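Local coordinates for protein paraflagellar rod component (Trypanosoma cruzi, PDB 6XYB) that is of unknown function but is a conserved kinetoplastid-specific protein, probably a paraflagellar rod component, that can bind magnesium ions, at residues 26-32 against 87-91; 81-85 against 111-115. All coordinates share one frame; numbering follows the deposited sequence.

Interaction 1 of 2, residues 26-32 against 87-91; sequences REETVKL and GLEGE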
loop_
_atom_site.group_PDB
_atom_site.type_symbol
_atom_site.label_atom_id
_atom_site.label_comp_id
_atom_site.label_asym_id
_atom_site.label_seq_id
_atom_site.Cartn_x
_atom_site.Cartn_y
_atom_site.Cartn_z
ATOM N N ARG C 26 10.281 -14.410 -16.376
ATOM C CA ARG C 26 11.116 -15.454 -16.958
ATOM C C ARG C 26 11.619 -16.442 -15.899
ATOM O O ARG C 26 11.755 -16.063 -14.710
ATOM C CB ARG C 26 12.242 -14.826 -17.781
ATOM C CG ARG C 26 13.354 -14.237 -16.952
ATOM C CD ARG C 26 14.451 -13.712 -17.794
ATOM N NE ARG C 26 15.439 -13.126 -16.904
ATOM C CZ ARG C 26 16.740 -13.016 -17.196
ATOM N NH1 ARG C 26 17.197 -13.505 -18.326
ATOM N NH2 ARG C 26 17.565 -12.430 -16.342
ATOM N N GLU C 27 11.925 -17.682 -16.322
ATOM C CA GLU C 27 12.334 -18.711 -15.331
ATOM C C GLU C 27 13.639 -18.262 -14.652
ATOM O O GLU C 27 13.875 -18.619 -13.487
ATOM C CB GLU C 27 12.354 -20.073 -16.006
ATOM C CG GLU C 27 12.220 -21.184 -14.965
ATOM C CD GLU C 27 11.904 -22.587 -15.460
ATOM O OE1 GLU C 27 11.504 -22.712 -16.630
ATOM O OE2 GLU C 27 12.057 -23.558 -14.667
ATOM N N GLU C 28 14.516 -17.589 -15.392
ATOM C CA GLU C 28 15.817 -17.151 -14.828
ATOM C C GLU C 28 15.522 -16.292 -13.581
ATOM O O GLU C 28 16.308 -16.338 -12.627
ATOM C CB GLU C 28 16.643 -16.498 -15.951
ATOM C CG GLU C 28 17.032 -17.436 -17.126
ATOM C CD GLU C 28 15.973 -17.663 -18.207
ATOM O OE1 GLU C 28 14.805 -17.270 -18.021
ATOM O OE2 GLU C 28 16.281 -18.168 -19.298
ATOM N N THR C 29 14.455 -15.461 -13.612
ATOM C CA THR C 29 14.158 -14.545 -12.504
ATOM C C THR C 29 13.632 -15.346 -11.298
ATOM O O THR C 29 14.005 -15.049 -10.132
ATOM C CB THR C 29 13.116 -13.525 -12.958
ATOM O OG1 THR C 29 13.697 -12.745 -13.993
ATOM C CG2 THR C 29 12.663 -12.649 -11.820
ATOM N N VAL C 30 12.798 -16.341 -11.595
ATOM C CA VAL C 30 12.224 -17.233 -10.567
ATOM C C VAL C 30 13.413 -17.900 -9.852
ATOM O O VAL C 30 13.427 -18.005 -8.626
ATOM C CB VAL C 30 11.232 -18.200 -11.223
ATOM C CG1 VAL C 30 10.740 -19.223 -10.207
ATOM C CG2 VAL C 30 10.045 -17.448 -11.876
ATOM N N LYS C 31 14.330 -18.446 -10.633
ATOM C CA LYS C 31 15.510 -19.183 -10.101
ATOM C C LYS C 31 16.367 -18.248 -9.237
ATOM O O LYS C 31 16.812 -18.663 -8.180
ATOM C CB LYS C 31 16.325 -19.819 -11.225
ATOM C CG LYS C 31 15.659 -21.032 -11.862
ATOM C CD LYS C 31 15.121 -22.107 -10.904
ATOM C CE LYS C 31 14.400 -23.235 -11.611
ATOM N NZ LYS C 31 15.085 -23.583 -12.869
ATOM N N LEU C 32 16.514 -16.974 -9.624
ATOM C CA LEU C 32 17.303 -16.034 -8.817
ATOM C C LEU C 32 16.571 -15.828 -7.482
ATOM O O LEU C 32 17.201 -15.805 -6.426
ATOM C CB LEU C 32 17.426 -14.722 -9.600
ATOM C CG LEU C 32 18.209 -13.591 -8.953
ATOM C CD1 LEU C 32 18.896 -12.758 -10.033
ATOM C CD2 LEU C 32 17.332 -12.704 -8.087
ATOM N N GLY C 87 15.644 -8.327 -5.447
ATOM C CA GLY C 87 15.937 -9.286 -6.512
ATOM C C GLY C 87 15.257 -8.927 -7.823
ATOM O O GLY C 87 15.860 -8.978 -8.904
ATOM N N LEU C 88 13.984 -8.552 -7.736
ATOM C CA LEU C 88 13.234 -8.120 -8.921
ATOM C C LEU C 88 13.795 -6.810 -9.465
ATOM O O LEU C 88 13.761 -6.666 -10.723
ATOM C CB LEU C 88 11.760 -8.067 -8.584
ATOM C CG LEU C 88 11.094 -9.418 -8.401
ATOM C CD1 LEU C 88 9.674 -9.223 -7.862
ATOM C CD2 LEU C 88 11.075 -10.152 -9.714
ATOM N N GLU C 89 14.294 -5.898 -8.621
ATOM C CA GLU C 89 14.793 -4.598 -9.133
ATOM C C GLU C 89 15.974 -4.931 -10.064
ATOM O O GLU C 89 16.024 -4.375 -11.176
ATOM C CB GLU C 89 15.113 -3.621 -8.000
ATOM C CG GLU C 89 15.311 -2.199 -8.508
ATOM C CD GLU C 89 15.781 -1.120 -7.547
ATOM O OE1 GLU C 89 16.171 -1.414 -6.365
ATOM O OE2 GLU C 89 15.724 0.049 -7.989
ATOM N N GLY C 90 16.861 -5.844 -9.655
ATOM C CA GLY C 90 18.045 -6.209 -10.465
ATOM C C GLY C 90 17.652 -6.841 -11.791
ATOM O O GLY C 90 18.445 -6.742 -12.752
ATOM N N GLU C 91 16.470 -7.473 -11.841
ATOM C CA GLU C 91 15.904 -8.135 -13.041
ATOM C C GLU C 91 15.016 -7.193 -13.866
ATOM O O GLU C 91 14.409 -7.702 -14.782
ATOM C CB GLU C 91 15.109 -9.358 -12.568
ATOM C CG GLU C 91 16.036 -10.441 -12.049
ATOM C CD GLU C 91 16.788 -11.195 -13.154
ATOM O OE1 GLU C 91 16.146 -11.872 -14.026
ATOM O OE2 GLU C 91 18.013 -11.110 -13.142
#

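Interaction 2 of 2, residues 81-85 against 111-115; sequences FLTII and TKLFF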
loop_
_atom_site.group_PDB
_atom_site.type_symbol
_atom_site.label_atom_id
_atom_site.label_comp_id
_atom_site.label_asym_id
_atom_site.label_seq_id
_atom_site.Cartn_x
_atom_site.Cartn_y
_atom_site.Cartn_z
ATOM N N PHE C 81 10.095 -9.638 2.091
ATOM C CA PHE C 81 9.624 -8.594 1.128
ATOM C C PHE C 81 10.839 -7.859 0.556
ATOM O O PHE C 81 10.871 -7.612 -0.676
ATOM C CB PHE C 81 8.744 -7.539 1.798
ATOM C CG PHE C 81 7.491 -8.104 2.420
ATOM C CD1 PHE C 81 6.832 -9.176 1.858
ATOM C CD2 PHE C 81 6.936 -7.528 3.555
ATOM C CE1 PHE C 81 5.672 -9.667 2.449
ATOM C CE2 PHE C 81 5.770 -8.007 4.124
ATOM C CZ PHE C 81 5.175 -9.125 3.607
ATOM N N LEU C 82 11.782 -7.411 1.422
ATOM C CA LEU C 82 12.967 -6.694 0.894
ATOM C C LEU C 82 13.739 -7.529 -0.135
ATOM O O LEU C 82 14.206 -7.001 -1.167
ATOM C CB LEU C 82 13.921 -6.280 2.027
ATOM C CG LEU C 82 13.900 -4.813 2.394
ATOM C CD1 LEU C 82 15.114 -4.470 3.245
ATOM C CD2 LEU C 82 13.785 -3.892 1.189
ATOM N N THR C 83 13.936 -8.813 0.146
ATOM C CA THR C 83 14.769 -9.646 -0.766
ATOM C C THR C 83 14.019 -9.823 -2.105
ATOM O O THR C 83 14.664 -9.782 -3.133
ATOM C CB THR C 83 15.260 -10.973 -0.156
ATOM O OG1 THR C 83 14.189 -11.913 -0.009
ATOM C CG2 THR C 83 15.966 -10.816 1.176
ATOM N N ILE C 84 12.690 -9.964 -2.078
ATOM C CA ILE C 84 11.889 -10.032 -3.334
ATOM C C ILE C 84 12.075 -8.720 -4.099
ATOM O O ILE C 84 12.276 -8.752 -5.315
ATOM C CB ILE C 84 10.408 -10.358 -3.061
ATOM C CG1 ILE C 84 10.244 -11.755 -2.436
ATOM C CG2 ILE C 84 9.555 -10.086 -4.316
ATOM C CD1 ILE C 84 8.869 -11.970 -1.861
ATOM N N ILE C 85 11.901 -7.603 -3.404
ATOM C CA ILE C 85 11.965 -6.287 -4.123
ATOM C C ILE C 85 13.369 -6.128 -4.720
ATOM O O ILE C 85 13.507 -5.698 -5.851
ATOM C CB ILE C 85 11.621 -5.128 -3.187
ATOM C CG1 ILE C 85 10.151 -5.240 -2.747
ATOM C CG2 ILE C 85 11.988 -3.773 -3.797
ATOM C CD1 ILE C 85 9.831 -4.528 -1.468
ATOM N N THR C 111 0.074 -10.010 1.835
ATOM C CA THR C 111 0.650 -8.808 1.301
ATOM C C THR C 111 0.860 -8.982 -0.193
ATOM O O THR C 111 1.433 -9.983 -0.613
ATOM C CB THR C 111 1.939 -8.462 1.998
ATOM O OG1 THR C 111 1.749 -8.293 3.400
ATOM C CG2 THR C 111 2.646 -7.303 1.359
ATOM N N LYS C 112 0.462 -7.988 -0.954
ATOM C CA LYS C 112 0.669 -7.933 -2.377
ATOM C C LYS C 112 1.683 -6.828 -2.744
ATOM O O LYS C 112 1.698 -5.766 -2.156
ATOM C CB LYS C 112 -0.662 -7.791 -3.087
ATOM C CG LYS C 112 -1.484 -9.033 -2.807
ATOM C CD LYS C 112 -2.601 -9.281 -3.690
ATOM C CE LYS C 112 -3.571 -10.207 -3.003
ATOM N NZ LYS C 112 -3.133 -11.617 -3.200
ATOM N N LEU C 113 2.548 -7.158 -3.699
ATOM C CA LEU C 113 3.584 -6.239 -4.205
ATOM C C LEU C 113 3.347 -6.203 -5.722
ATOM O O LEU C 113 3.360 -7.291 -6.397
ATOM C CB LEU C 113 4.972 -6.760 -3.842
ATOM C CG LEU C 113 5.355 -6.872 -2.376
ATOM C CD1 LEU C 113 6.603 -7.755 -2.227
ATOM C CD2 LEU C 113 5.705 -5.521 -1.748
ATOM N N PHE C 114 3.254 -5.016 -6.287
ATOM C CA PHE C 114 2.999 -4.887 -7.730
ATOM C C PHE C 114 4.188 -4.169 -8.392
ATOM O O PHE C 114 4.695 -3.180 -7.856
ATOM C CB PHE C 114 1.751 -4.019 -7.958
ATOM C CG PHE C 114 0.493 -4.627 -7.440
ATOM C CD1 PHE C 114 -0.117 -5.646 -8.127
ATOM C CD2 PHE C 114 -0.010 -4.219 -6.226
ATOM C CE1 PHE C 114 -1.286 -6.231 -7.660
ATOM C CE2 PHE C 114 -1.215 -4.773 -5.766
ATOM C CZ PHE C 114 -1.813 -5.794 -6.464
ATOM N N PHE C 115 4.639 -4.740 -9.508
ATOM C CA PHE C 115 5.872 -4.297 -10.191
ATOM C C PHE C 115 5.611 -3.985 -11.665
ATOM O O PHE C 115 4.711 -4.600 -12.285
ATOM C CB PHE C 115 6.927 -5.385 -10.179
ATOM C CG PHE C 115 7.368 -5.769 -8.791
ATOM C CD1 PHE C 115 6.673 -6.728 -8.076
ATOM C CD2 PHE C 115 8.531 -5.243 -8.188
ATOM C CE1 PHE C 115 7.020 -7.058 -6.778
ATOM C CE2 PHE C 115 8.908 -5.615 -6.887
ATOM C CZ PHE C 115 8.125 -6.519 -6.184
#

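Interaction 1 of 2, residues 26-32 against 87-91
The start of helix 27-36 runs in the opposite sense to the end of helix 74-90, with Thr29 CA 6.7 Å from Glu91 CA and Leu32 CA 7.3 Å from Gly87 CA. Glu91, just after the second helix, bends at its second torsion (chi2 -74°) and presents its carboxylate to the first, whose N-cap residue, Arg26, grips it. The guanidinium lies nearly coplanar with the carboxylate, 11° between planes, and approaches side-on with two nitrogens converging on one oxygen: Arg26 NH2 is 2.8 Å and NE 3.2 Å from Glu91 OE1. Glu28 CB covers one face of the guanidinium. Thr29 OG1, held beside its own backbone N (chi1 -64°), gives the shortest bond, 2.6 Å to the anti lone pair of Glu91 OE1. From the same residue, CG2 touches Leu88 CD2 at 3.6 Å. Farther along, Leu32 splits its methyls: CD2 rests 4.0 Å from Gly87 CA, CD1 3.6 Å from Glu91 OE2. Glu91 O also accepts from Arg117 NH1. Three donors gathered on Glu91 OE1 should concentrate negative charge there and probably keep the carboxylate ionised, while methyls of Thr29 and Leu88 close the buried side beneath.

Interaction 2 of 2, residues 81-85 against 111-115
Ile85 N donates to Phe81 O at 2.9 Å, the bond that holds these two helix residues one turn apart as they pack on strand 111-115. No hydrogen bond crosses to the strand, whose axis passes 10.8 Å from that of helix 81-85 and runs almost parallel to it, at 16°. Thr111, Leu113 and Phe115 point toward the helix. At one end the Thr111 methyl, anti to its own backbone N, sits over a face of the Phe81 ring: CG2 is 4.2 Å from the ring centroid and 27° off the normal, a CH-pi contact. OG1 of Thr111 lies 3.5 Å from Phe81 CZ. In the middle, Leu113 divides its methyls, CD1 going to Phe81 CD1 and Ile84 CG2, CD2 to Ile85 CD1, each at 4.3 Å. The edge of the Phe115 ring faces Ile85 CA, CE2 being 4.2 Å away. Next to Thr111 stand Ser98 and Ser100 of strand 93-103, which belong to two separate magnesium sites seen in crystals of this protein, though neither ion is bound to this chain here. On the other face of the strand, Lys112 NZ forms a salt bridge with Asp74 of a third subunit. Van der Waals and CH-pi packing thus make this contact; the strand's backbone bonds go to its neighbours in the sheet, and charge serves the subunit interface behind it.

In the fold
Helix 74-90 serves both contacts, whose centres lie 12 Å apart: interaction 2 uses its middle, against strand 108-117 of the antiparallel sheet, and interaction 1 its C-terminal end, against helix 27-36. Along the chain the segments alternate, 26-32, 81-85, 87-91 and 111-115, so the two long-range links interlock. The contacts meet where Leu88 CD1 touches Phe115 CZ at 3.5 Å, so they adjoin through apolar packing. Interaction 2 is fully buried near the middle of the chain; interaction 1 is partly exposed at its periphery, where charge takes over. Both also touch a second subunit, helix 74-90 supplying contacts in each.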